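Local atomic coordinates of nonsense-mediated mRNA decay protein 2 (Saccharomyces cerevisiae, PDB entry 4LUN), a protein that takes part in nonsense-mediated decay of mRNAs carrying premature stop codons and interacts with Upf1 through its C-terminal region. Residues Arg131-Arg136 against Leu191-Lys196; Thr202-Phe207 against Ser237-Phe242; Asp244-Arg249 against Ile290-Ser295. All blocks are in the same frame, centred on the assembly; numbering follows the deposited sequence.

Contact 1 of 3, residues Arg131-Arg136 against Leu191-Lys196; sequences RDELQR and LNYKFK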
loop_
_atom_site.group_PDB
_atom_site.type_symbol
_atom_site.label_atom_id
_atom_site.label_comp_id
_atom_site.label_asym_id
_atom_site.label_seq_id
_atom_site.Cartn_x
_atom_site.Cartn_y
_atom_site.Cartn_z
ATOM N N ARG A 131 -6.136 -18.365 -5.183
ATOM C CA ARG A 131 -4.872 -18.568 -4.503
ATOM C C ARG A 131 -3.845 -17.533 -4.958
ATOM O O ARG A 131 -3.143 -16.920 -4.144
ATOM C CB ARG A 131 -4.378 -19.979 -4.801
ATOM C CG ARG A 131 -3.360 -20.480 -3.832
ATOM C CD ARG A 131 -1.954 -20.119 -4.217
ATOM N NE ARG A 131 -1.089 -20.518 -3.118
ATOM C CZ ARG A 131 0.200 -20.242 -3.023
ATOM N NH1 ARG A 131 0.816 -19.563 -3.984
ATOM N NH2 ARG A 131 0.870 -20.672 -1.958
ATOM N N ASP A 132 -3.767 -17.324 -6.266
ATOM C CA ASP A 132 -2.871 -16.321 -6.806
ATOM C C ASP A 132 -3.315 -14.915 -6.421
ATOM O O ASP A 132 -2.464 -14.038 -6.216
ATOM C CB ASP A 132 -2.770 -16.426 -8.328
ATOM C CG ASP A 132 -2.114 -17.721 -8.786
ATOM O OD1 ASP A 132 -1.512 -18.420 -7.942
ATOM O OD2 ASP A 132 -2.197 -18.031 -9.995
ATOM N N GLU A 133 -4.626 -14.705 -6.335
ATOM C CA GLU A 133 -5.131 -13.368 -5.997
ATOM C C GLU A 133 -4.746 -13.009 -4.575
ATOM O O GLU A 133 -4.384 -11.873 -4.311
ATOM C CB GLU A 133 -6.643 -13.260 -6.203
ATOM C CG GLU A 133 -7.240 -11.902 -5.827
ATOM C CD GLU A 133 -6.657 -10.717 -6.609
ATOM O OE1 GLU A 133 -5.924 -10.891 -7.612
ATOM O OE2 GLU A 133 -6.967 -9.573 -6.219
ATOM N N LEU A 134 -4.804 -13.977 -3.663
ATOM C CA LEU A 134 -4.361 -13.718 -2.293
ATOM C C LEU A 134 -2.887 -13.302 -2.234
ATOM O O LEU A 134 -2.529 -12.403 -1.465
ATOM C CB LEU A 134 -4.630 -14.942 -1.398
ATOM C CG LEU A 134 -6.099 -15.171 -1.040
ATOM C CD1 LEU A 134 -6.341 -16.622 -0.641
ATOM C CD2 LEU A 134 -6.531 -14.224 0.084
ATOM N N GLN A 135 -2.042 -13.959 -3.035
ATOM C CA GLN A 135 -0.615 -13.624 -3.120
ATOM C C GLN A 135 -0.427 -12.227 -3.703
ATOM O O GLN A 135 0.411 -11.464 -3.243
ATOM C CB GLN A 135 0.146 -14.641 -3.977
ATOM C CG GLN A 135 0.070 -16.068 -3.459
ATOM C CD GLN A 135 0.874 -16.284 -2.184
ATOM O OE1 GLN A 135 0.329 -16.678 -1.149
ATOM N NE2 GLN A 135 2.181 -16.041 -2.259
ATOM N N ARG A 136 -1.217 -11.908 -4.720
ATOM C CA ARG A 136 -1.130 -10.602 -5.363
ATOM C C ARG A 136 -1.517 -9.493 -4.395
ATOM O O ARG A 136 -0.850 -8.470 -4.347
ATOM C CB ARG A 136 -2.026 -10.527 -6.604
ATOM C CG ARG A 136 -1.714 -9.323 -7.516
ATOM C CD ARG A 136 -2.842 -9.092 -8.535
ATOM N NE ARG A 136 -4.083 -8.734 -7.880
ATOM C CZ ARG A 136 -4.384 -7.494 -7.505
ATOM N NH1 ARG A 136 -3.526 -6.517 -7.746
ATOM N NH2 ARG A 136 -5.527 -7.240 -6.897
ATOM N N LEU A 191 -8.438 -0.587 -4.371
ATOM C CA LEU A 191 -9.591 -1.107 -3.660
ATOM C C LEU A 191 -10.670 -1.596 -4.616
ATOM O O LEU A 191 -11.602 -2.288 -4.200
ATOM C CB LEU A 191 -10.175 -0.048 -2.731
ATOM C CG LEU A 191 -9.275 0.305 -1.553
ATOM C CD1 LEU A 191 -9.940 1.394 -0.716
ATOM C CD2 LEU A 191 -9.014 -0.918 -0.703
ATOM N N ASN A 192 -10.522 -1.247 -5.893
ATOM C CA ASN A 192 -11.587 -1.486 -6.865
ATOM C C ASN A 192 -11.239 -2.501 -7.956
ATOM O O ASN A 192 -11.737 -2.428 -9.080
ATOM C CB ASN A 192 -12.053 -0.162 -7.478
ATOM C CG ASN A 192 -12.906 0.655 -6.512
ATOM O OD1 ASN A 192 -14.072 0.333 -6.277
ATOM N ND2 ASN A 192 -12.325 1.703 -5.938
ATOM N N TYR A 193 -10.386 -3.458 -7.623
ATOM C CA TYR A 193 -10.166 -4.579 -8.529
ATOM C C TYR A 193 -10.950 -5.780 -8.011
ATOM O O TYR A 193 -10.648 -6.305 -6.938
ATOM C CB TYR A 193 -8.688 -4.931 -8.633
ATOM C CG TYR A 193 -8.425 -6.142 -9.506
ATOM C CD1 TYR A 193 -8.616 -6.088 -10.887
ATOM C CD2 TYR A 193 -7.984 -7.334 -8.954
ATOM C CE1 TYR A 193 -8.376 -7.204 -11.689
ATOM C CE2 TYR A 193 -7.748 -8.450 -9.743
ATOM C CZ TYR A 193 -7.943 -8.379 -11.111
ATOM O OH TYR A 193 -7.693 -9.506 -11.891
ATOM N N LYS A 194 -11.972 -6.189 -8.763
ATOM C CA LYS A 194 -12.811 -7.335 -8.389
ATOM C C LYS A 194 -13.359 -7.193 -6.970
ATOM O O LYS A 194 -13.320 -8.142 -6.192
ATOM C CB LYS A 194 -12.044 -8.654 -8.536
ATOM C CG LYS A 194 -11.553 -8.932 -9.950
ATOM C CD LYS A 194 -12.714 -9.247 -10.876
ATOM C CE LYS A 194 -13.565 -10.364 -10.318
ATOM N NZ LYS A 194 -14.440 -10.967 -11.364
ATOM N N PHE A 195 -13.840 -5.992 -6.642
ATOM C CA PHE A 195 -14.303 -5.690 -5.291
ATOM C C PHE A 195 -15.282 -6.713 -4.761
ATOM O O PHE A 195 -15.244 -7.054 -3.580
ATOM C CB PHE A 195 -14.953 -4.311 -5.229
ATOM C CG PHE A 195 -15.793 -4.096 -3.998
ATOM C CD1 PHE A 195 -15.199 -3.725 -2.799
ATOM C CD2 PHE A 195 -17.177 -4.225 -4.047
ATOM C CE1 PHE A 195 -15.967 -3.532 -1.659
ATOM C CE2 PHE A 195 -17.961 -4.025 -2.901
ATOM C CZ PHE A 195 -17.353 -3.678 -1.711
ATOM N N LYS A 196 -16.155 -7.211 -5.630
ATOM C CA LYS A 196 -17.225 -8.091 -5.165
ATOM C C LYS A 196 -16.743 -9.420 -4.582
ATOM O O LYS A 196 -17.503 -10.077 -3.854
ATOM C CB LYS A 196 -18.309 -8.278 -6.243
ATOM C CG LYS A 196 -19.139 -7.014 -6.457
ATOM C CD LYS A 196 -20.452 -7.298 -7.177
ATOM C CE LYS A 196 -20.230 -7.871 -8.568
ATOM N NZ LYS A 196 -21.538 -8.138 -9.250
HETATM O O HOH W 1 -9.294 -8.490 -5.679
#

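Contact 2 of 3, residues Thr202-Phe207 against Ser237-Phe242; sequences TIATAF and SLFKNF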
loop_
_atom_site.group_PDB
_atom_site.type_symbol
_atom_site.label_atom_id
_atom_site.label_comp_id
_atom_site.label_asym_id
_atom_site.label_seq_id
_atom_site.Cartn_x
_atom_site.Cartn_y
_atom_site.Cartn_z
ATOM N N THR A 202 -9.467 -6.444 2.593
ATOM C CA THR A 202 -8.316 -6.618 3.477
ATOM C C THR A 202 -7.200 -5.588 3.262
ATOM O O THR A 202 -6.369 -5.368 4.148
ATOM C CB THR A 202 -7.748 -8.055 3.439
ATOM O OG1 THR A 202 -7.000 -8.256 2.229
ATOM C CG2 THR A 202 -8.882 -9.068 3.530
ATOM N N ILE A 203 -7.162 -4.948 2.096
ATOM C CA ILE A 203 -6.232 -3.832 1.895
ATOM C C ILE A 203 -6.703 -2.675 2.781
ATOM O O ILE A 203 -5.909 -1.991 3.440
ATOM C CB ILE A 203 -6.226 -3.363 0.423
ATOM C CG1 ILE A 203 -5.751 -4.463 -0.514
ATOM C CG2 ILE A 203 -5.330 -2.144 0.247
ATOM C CD1 ILE A 203 -5.988 -4.104 -1.989
ATOM N N ALA A 204 -8.015 -2.469 2.804
ATOM C CA ALA A 204 -8.585 -1.355 3.554
ATOM C C ALA A 204 -8.330 -1.537 5.043
ATOM O O ALA A 204 -7.928 -0.591 5.720
ATOM C CB ALA A 204 -10.063 -1.257 3.295
ATOM N N THR A 205 -8.568 -2.746 5.549
ATOM C CA THR A 205 -8.384 -2.988 6.982
ATOM C C THR A 205 -6.914 -2.952 7.382
ATOM O O THR A 205 -6.560 -2.439 8.443
ATOM C CB THR A 205 -9.044 -4.306 7.454
ATOM O OG1 THR A 205 -8.514 -5.409 6.713
ATOM C CG2 THR A 205 -10.516 -4.243 7.201
ATOM N N ALA A 206 -6.051 -3.489 6.530
ATOM C CA ALA A 206 -4.622 -3.448 6.812
ATOM C C ALA A 206 -4.127 -2.018 6.845
ATOM O O ALA A 206 -3.243 -1.679 7.632
ATOM C CB ALA A 206 -3.836 -4.250 5.775
ATOM N N PHE A 207 -4.679 -1.178 5.973
ATOM C CA PHE A 207 -4.198 0.196 5.872
ATOM C C PHE A 207 -4.602 1.031 7.079
ATOM O O PHE A 207 -3.788 1.771 7.633
ATOM C CB PHE A 207 -4.680 0.856 4.573
ATOM C CG PHE A 207 -4.019 2.181 4.285
ATOM C CD1 PHE A 207 -2.723 2.236 3.794
ATOM C CD2 PHE A 207 -4.695 3.364 4.503
ATOM C CE1 PHE A 207 -2.112 3.450 3.530
ATOM C CE2 PHE A 207 -4.098 4.587 4.241
ATOM C CZ PHE A 207 -2.798 4.630 3.754
ATOM N N SER A 237 -13.453 10.252 3.283
ATOM C CA SER A 237 -14.546 10.138 2.314
ATOM C C SER A 237 -14.456 8.822 1.557
ATOM O O SER A 237 -15.451 8.094 1.409
ATOM C CB SER A 237 -14.509 11.288 1.309
ATOM O OG SER A 237 -15.425 11.048 0.249
ATOM N N LEU A 238 -13.258 8.510 1.074
ATOM C CA LEU A 238 -13.037 7.276 0.337
ATOM C C LEU A 238 -13.367 6.046 1.161
ATOM O O LEU A 238 -14.020 5.115 0.677
ATOM C CB LEU A 238 -11.578 7.194 -0.115
ATOM C CG LEU A 238 -11.134 5.975 -0.923
ATOM C CD1 LEU A 238 -11.943 5.877 -2.203
ATOM C CD2 LEU A 238 -9.641 6.074 -1.229
ATOM N N PHE A 239 -12.932 6.035 2.417
ATOM C CA PHE A 239 -13.122 4.841 3.225
ATOM C C PHE A 239 -14.558 4.692 3.712
ATOM O O PHE A 239 -15.060 3.581 3.803
ATOM C CB PHE A 239 -12.108 4.760 4.377
ATOM C CG PHE A 239 -10.795 4.158 3.973
ATOM C CD1 PHE A 239 -10.343 2.973 4.549
ATOM C CD2 PHE A 239 -10.035 4.732 2.964
ATOM C CE1 PHE A 239 -9.140 2.413 4.155
ATOM C CE2 PHE A 239 -8.827 4.168 2.564
ATOM C CZ PHE A 239 -8.376 3.003 3.170
ATOM N N LYS A 240 -15.227 5.807 4.001
ATOM C CA LYS A 240 -16.641 5.753 4.380
ATOM C C LYS A 240 -17.514 5.276 3.213
ATOM O O LYS A 240 -18.442 4.505 3.411
ATOM C CB LYS A 240 -17.104 7.099 4.949
ATOM C CG LYS A 240 -16.613 7.321 6.386
ATOM C CD LYS A 240 -17.107 8.636 6.970
ATOM C CE LYS A 240 -16.321 9.013 8.224
ATOM N NZ LYS A 240 -16.641 8.139 9.387
ATOM N N ASN A 241 -17.194 5.703 1.993
ATOM C CA ASN A 241 -17.854 5.124 0.825
ATOM C C ASN A 241 -17.568 3.633 0.671
ATOM O O ASN A 241 -18.453 2.858 0.316
ATOM C CB ASN A 241 -17.444 5.847 -0.449
ATOM C CG ASN A 241 -18.265 7.091 -0.685
ATOM O OD1 ASN A 241 -19.439 7.007 -1.050
ATOM N ND2 ASN A 241 -17.664 8.254 -0.460
ATOM N N PHE A 242 -16.333 3.246 0.954
ATOM C CA PHE A 242 -15.935 1.847 0.834
ATOM C C PHE A 242 -16.651 1.034 1.896
ATOM O O PHE A 242 -17.043 -0.106 1.668
ATOM C CB PHE A 242 -14.416 1.724 0.972
ATOM C CG PHE A 242 -13.898 0.348 0.671
ATOM C CD1 PHE A 242 -13.701 -0.069 -0.641
ATOM C CD2 PHE A 242 -13.602 -0.517 1.698
ATOM C CE1 PHE A 242 -13.225 -1.339 -0.917
ATOM C CE2 PHE A 242 -13.131 -1.797 1.440
ATOM C CZ PHE A 242 -12.934 -2.205 0.119
#

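Contact 3 of 3, residues Asp244-Arg249 against Ile290-Ser295; sequences DATFAR and IRFKTS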
loop_
_atom_site.group_PDB
_atom_site.type_symbol
_atom_site.label_atom_id
_atom_site.label_comp_id
_atom_site.label_asym_id
_atom_site.label_seq_id
_atom_site.Cartn_x
_atom_site.Cartn_y
_atom_site.Cartn_z
ATOM N N ASP A 244 -19.637 1.732 3.219
ATOM C CA ASP A 244 -21.035 1.594 2.806
ATOM C C ASP A 244 -21.156 0.414 1.848
ATOM O O ASP A 244 -22.079 -0.392 1.947
ATOM C CB ASP A 244 -21.520 2.868 2.092
ATOM C CG ASP A 244 -22.173 3.871 3.030
ATOM O OD1 ASP A 244 -22.421 3.538 4.208
ATOM O OD2 ASP A 244 -22.464 5.001 2.576
ATOM N N ALA A 245 -20.212 0.330 0.920
ATOM C CA ALA A 245 -20.208 -0.720 -0.098
ATOM C C ALA A 245 -19.971 -2.079 0.518
ATOM O O ALA A 245 -20.609 -3.062 0.138
ATOM C CB ALA A 245 -19.157 -0.433 -1.155
ATOM N N THR A 246 -19.034 -2.132 1.464
ATOM C CA THR A 246 -18.700 -3.386 2.139
ATOM C C THR A 246 -19.870 -3.869 3.004
ATOM O O THR A 246 -20.209 -5.058 3.010
ATOM C CB THR A 246 -17.431 -3.199 2.996
ATOM O OG1 THR A 246 -16.334 -2.857 2.140
ATOM C CG2 THR A 246 -17.091 -4.474 3.755
ATOM N N PHE A 247 -20.485 -2.954 3.746
ATOM C CA PHE A 247 -21.662 -3.313 4.543
ATOM C C PHE A 247 -22.786 -3.834 3.642
ATOM O O PHE A 247 -23.436 -4.827 3.969
ATOM C CB PHE A 247 -22.172 -2.107 5.348
ATOM C CG PHE A 247 -21.374 -1.804 6.600
ATOM C CD1 PHE A 247 -20.244 -2.536 6.936
ATOM C CD2 PHE A 247 -21.785 -0.786 7.454
ATOM C CE1 PHE A 247 -19.524 -2.249 8.094
ATOM C CE2 PHE A 247 -21.078 -0.496 8.613
ATOM C CZ PHE A 247 -19.945 -1.230 8.933
ATOM N N ALA A 248 -23.000 -3.169 2.509
ATOM C CA ALA A 248 -24.080 -3.536 1.586
ATOM C C ALA A 248 -23.865 -4.932 1.001
ATOM O O ALA A 248 -24.801 -5.743 0.923
ATOM C CB ALA A 248 -24.195 -2.512 0.461
ATOM N N ARG A 249 -22.640 -5.197 0.566
ATOM C CA ARG A 249 -22.315 -6.504 0.008
ATOM C C ARG A 249 -22.393 -7.589 1.083
ATOM O O ARG A 249 -22.860 -8.708 0.823
ATOM C CB ARG A 249 -20.925 -6.464 -0.627
ATOM C CG ARG A 249 -20.410 -7.787 -1.139
ATOM C CD ARG A 249 -21.064 -8.193 -2.430
ATOM N NE ARG A 249 -20.344 -9.298 -3.062
ATOM C CZ ARG A 249 -20.942 -10.246 -3.768
ATOM N NH1 ARG A 249 -22.261 -10.222 -3.913
ATOM N NH2 ARG A 249 -20.232 -11.223 -4.306
ATOM N N ILE A 290 -17.648 -14.749 4.358
ATOM C CA ILE A 290 -16.750 -14.648 5.506
ATOM C C ILE A 290 -15.736 -13.507 5.325
ATOM O O ILE A 290 -15.420 -12.804 6.282
ATOM C CB ILE A 290 -16.035 -15.998 5.823
ATOM C CG1 ILE A 290 -17.049 -17.054 6.279
ATOM C CG2 ILE A 290 -14.932 -15.802 6.865
ATOM C CD1 ILE A 290 -17.956 -16.602 7.404
ATOM N N ARG A 291 -15.230 -13.312 4.108
ATOM C CA ARG A 291 -14.325 -12.189 3.866
ATOM C C ARG A 291 -15.008 -10.847 4.146
ATOM O O ARG A 291 -14.448 -9.972 4.809
ATOM C CB ARG A 291 -13.785 -12.218 2.429
ATOM C CG ARG A 291 -12.639 -13.208 2.235
ATOM C CD ARG A 291 -11.900 -12.963 0.922
ATOM N NE ARG A 291 -12.730 -13.274 -0.239
ATOM C CZ ARG A 291 -12.875 -14.492 -0.752
ATOM N NH1 ARG A 291 -12.246 -15.527 -0.209
ATOM N NH2 ARG A 291 -13.640 -14.672 -1.818
ATOM N N PHE A 292 -16.232 -10.694 3.658
ATOM C CA PHE A 292 -16.954 -9.447 3.880
ATOM C C PHE A 292 -17.341 -9.225 5.336
ATOM O O PHE A 292 -17.265 -8.103 5.825
ATOM C CB PHE A 292 -18.173 -9.352 2.956
ATOM C CG PHE A 292 -17.827 -8.824 1.603
ATOM C CD1 PHE A 292 -17.694 -7.452 1.415
ATOM C CD2 PHE A 292 -17.574 -9.681 0.544
ATOM C CE1 PHE A 292 -17.335 -6.940 0.171
ATOM C CE2 PHE A 292 -17.213 -9.177 -0.703
ATOM C CZ PHE A 292 -17.101 -7.802 -0.887
ATOM N N LYS A 293 -17.749 -10.287 6.018
ATOM C CA LYS A 293 -18.159 -10.162 7.413
ATOM C C LYS A 293 -16.968 -9.784 8.295
ATOM O O LYS A 293 -17.068 -8.889 9.137
ATOM C CB LYS A 293 -18.793 -11.467 7.922
ATOM C CG LYS A 293 -19.169 -11.393 9.407
ATOM C CD LYS A 293 -20.017 -12.580 9.830
ATOM C CE LYS A 293 -20.299 -12.534 11.333
ATOM N NZ LYS A 293 -21.172 -13.672 11.727
ATOM N N THR A 294 -15.851 -10.474 8.103
ATOM C CA THR A 294 -14.641 -10.209 8.880
ATOM C C THR A 294 -14.218 -8.760 8.702
ATOM O O THR A 294 -13.887 -8.064 9.667
ATOM C CB THR A 294 -13.496 -11.116 8.435
ATOM O OG1 THR A 294 -13.878 -12.480 8.634
ATOM C CG2 THR A 294 -12.241 -10.828 9.239
ATOM N N SER A 295 -14.242 -8.296 7.458
ATOM C CA SER A 295 -13.851 -6.920 7.174
ATOM C C SER A 295 -14.870 -5.897 7.670
ATOM O O SER A 295 -14.495 -4.846 8.188
ATOM C CB SER A 295 -13.608 -6.742 5.682
ATOM O OG SER A 295 -12.455 -7.462 5.297
#

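Contact 1 of 3, residues Arg131-Arg136 against Leu191-Lys196
E133 and R136, a turn apart on helix 130-152, face Y193 in the loop between helices 182-190 and 201-210 across a wide backbone gap, the nearest CA atoms, those of E133 and K194, lying 10.1 Å apart. Long side chains span that gap. R136 grips E133 side-on: NE gives its hydrogen to E133 OE1 at 2.8 Å, and NH2 gives one to E133 OE2. Both bonds are nearly straight, and both acceptors lie close to the guanidinium plane and are met on their syn sides. A bend in each chain makes the fit: E133 turns at chi2 (59°) and R136 at chi3 (64°). The CD2-CE2 side of the Y193 ring comes up against this ion pair. Its CD2 lies 3.2 Å from R136 NH2, with ring and guanidinium planes 75° apart, while E133 OE2 sits at the ring's edge, near its plane, 3.7 Å from CD2. K194 CG covers one face of the same ring at 3.7 Å above its plane, and the phenol hydroxyl is hydrogen-bonded to V125 O. A water links the two segments, donating to E133 OE2 at 2.6 Å and to Y193 O at 2.9 Å. E133 OE2 therefore takes two hydrogens, one from R136 and one from the water. With a leucine in place of R136 both N-H donors are gone, and the buried E133 carboxylate would probably be left without its charge partner and able to turn away from Y193. Within this MIF4G domain, the N-terminal part of Upf2, the loop thus meets the helix through a salt-bridged pair, a ring edge and a shared water; the close arginine would be expected to favour the charged form of E133.

Contact 2 of 3, residues Thr202-Phe207 against Ser237-Phe242
F239 and F242, one turn apart on helix 231-271, carry this contact against A204 and F207 of helix 201-210. The short helical segments cross at -134° and come no closer than 11.7 Å axis to axis, a spacing bridged by phenylalanine rings. At the start of the second segment S237 looks to its own helix: its carbonyl O accepts from both N and ND2 of N241, which arrive from opposite faces of the carbonyl plane. L238 turns to F184 and L187 of helix 182-190 instead. F239 then reaches across with the far end of its ring. Its CE1 lies 3.6 Å from A204 O, which sits at the ring's edge in the ring plane, and the same CE1 is 3.9 Å from A204 CB. Its CZ meets CD2 of F207 at 3.9 Å, the two side chains crossing at about a right angle. At F242 the chain points CG away from its backbone nitrogen (chi1 -172°), which carries CE2 to 3.6 Å from A204 CB. The methyl of A204 is thus touched by both phenylalanines. Around this buried seam the MIF4G domain, an all-helical fold of HEAT-repeat type, closes in: F207 also packs on L144 and T148 of helix 130-152, L187 of helix 182-190 touches both F207 and F239, and F242 leans on L191 and F195 in the loop leading to helix 201-210.

Contact 3 of 3, residues Asp244-Arg249 against Ile290-Ser295
This contact belongs to an antiparallel helical hairpin, in which helix 231-271 turns back into helix 277-303 and F292 of the second arm is set against T246 and R249 of the first. The backbones come close, with 6.5 Å between the CA atoms of T246 and F292. The main feature is a CH-pi contact. R249 CG stands over the face of the F292 ring, 3.4 Å from its centroid and 13° off the ring normal, and R249 CB adds to the cover at 3.7 Å from F292 CE1. The arginine chain bends at chi2 (76°) and lays its CB-CG part over the ring; the guanidinium plane is turned 82° from that of the ring. The charged end goes elsewhere, to a salt bridge with E252 and a hydrogen bond to K196 O. Beside it T246 offers CG2 to F292 CD1 at 3.8 Å, and T246 O lies equally near that carbon. The threonine OG1 bonds back to F242 O one turn earlier. F195 meets the F292 ring edge-to-face, and A250 and L253 add further contacts. R249 thus has two roles: its methylenes cover a buried ring, while its guanidinium is paired with E252 and tied to the linker before helix 201-210.

From the N terminus the three contacts close in series, none nested in or crossing another. Contact 1 shuts a loop of 54 residues, bringing the linker after helix 182-190 back to helix 130-152. Contact 2 closes the next 29, between helix 201-210 and helix 231-271, and contact 3 spans 40, most of them the hairpin arms themselves. Contacts 2 and 3 share helix 231-271, their centres 11 Å apart. The linker of contact 1 reaches both: L191 and F195 pack on F242 of contact 2, while F195 and K196 meet F292 and R249 of contact 3. One short linker therefore joins helix 130-152 to the hairpin of helices 231-271 and 277-303 at the end of this fragment.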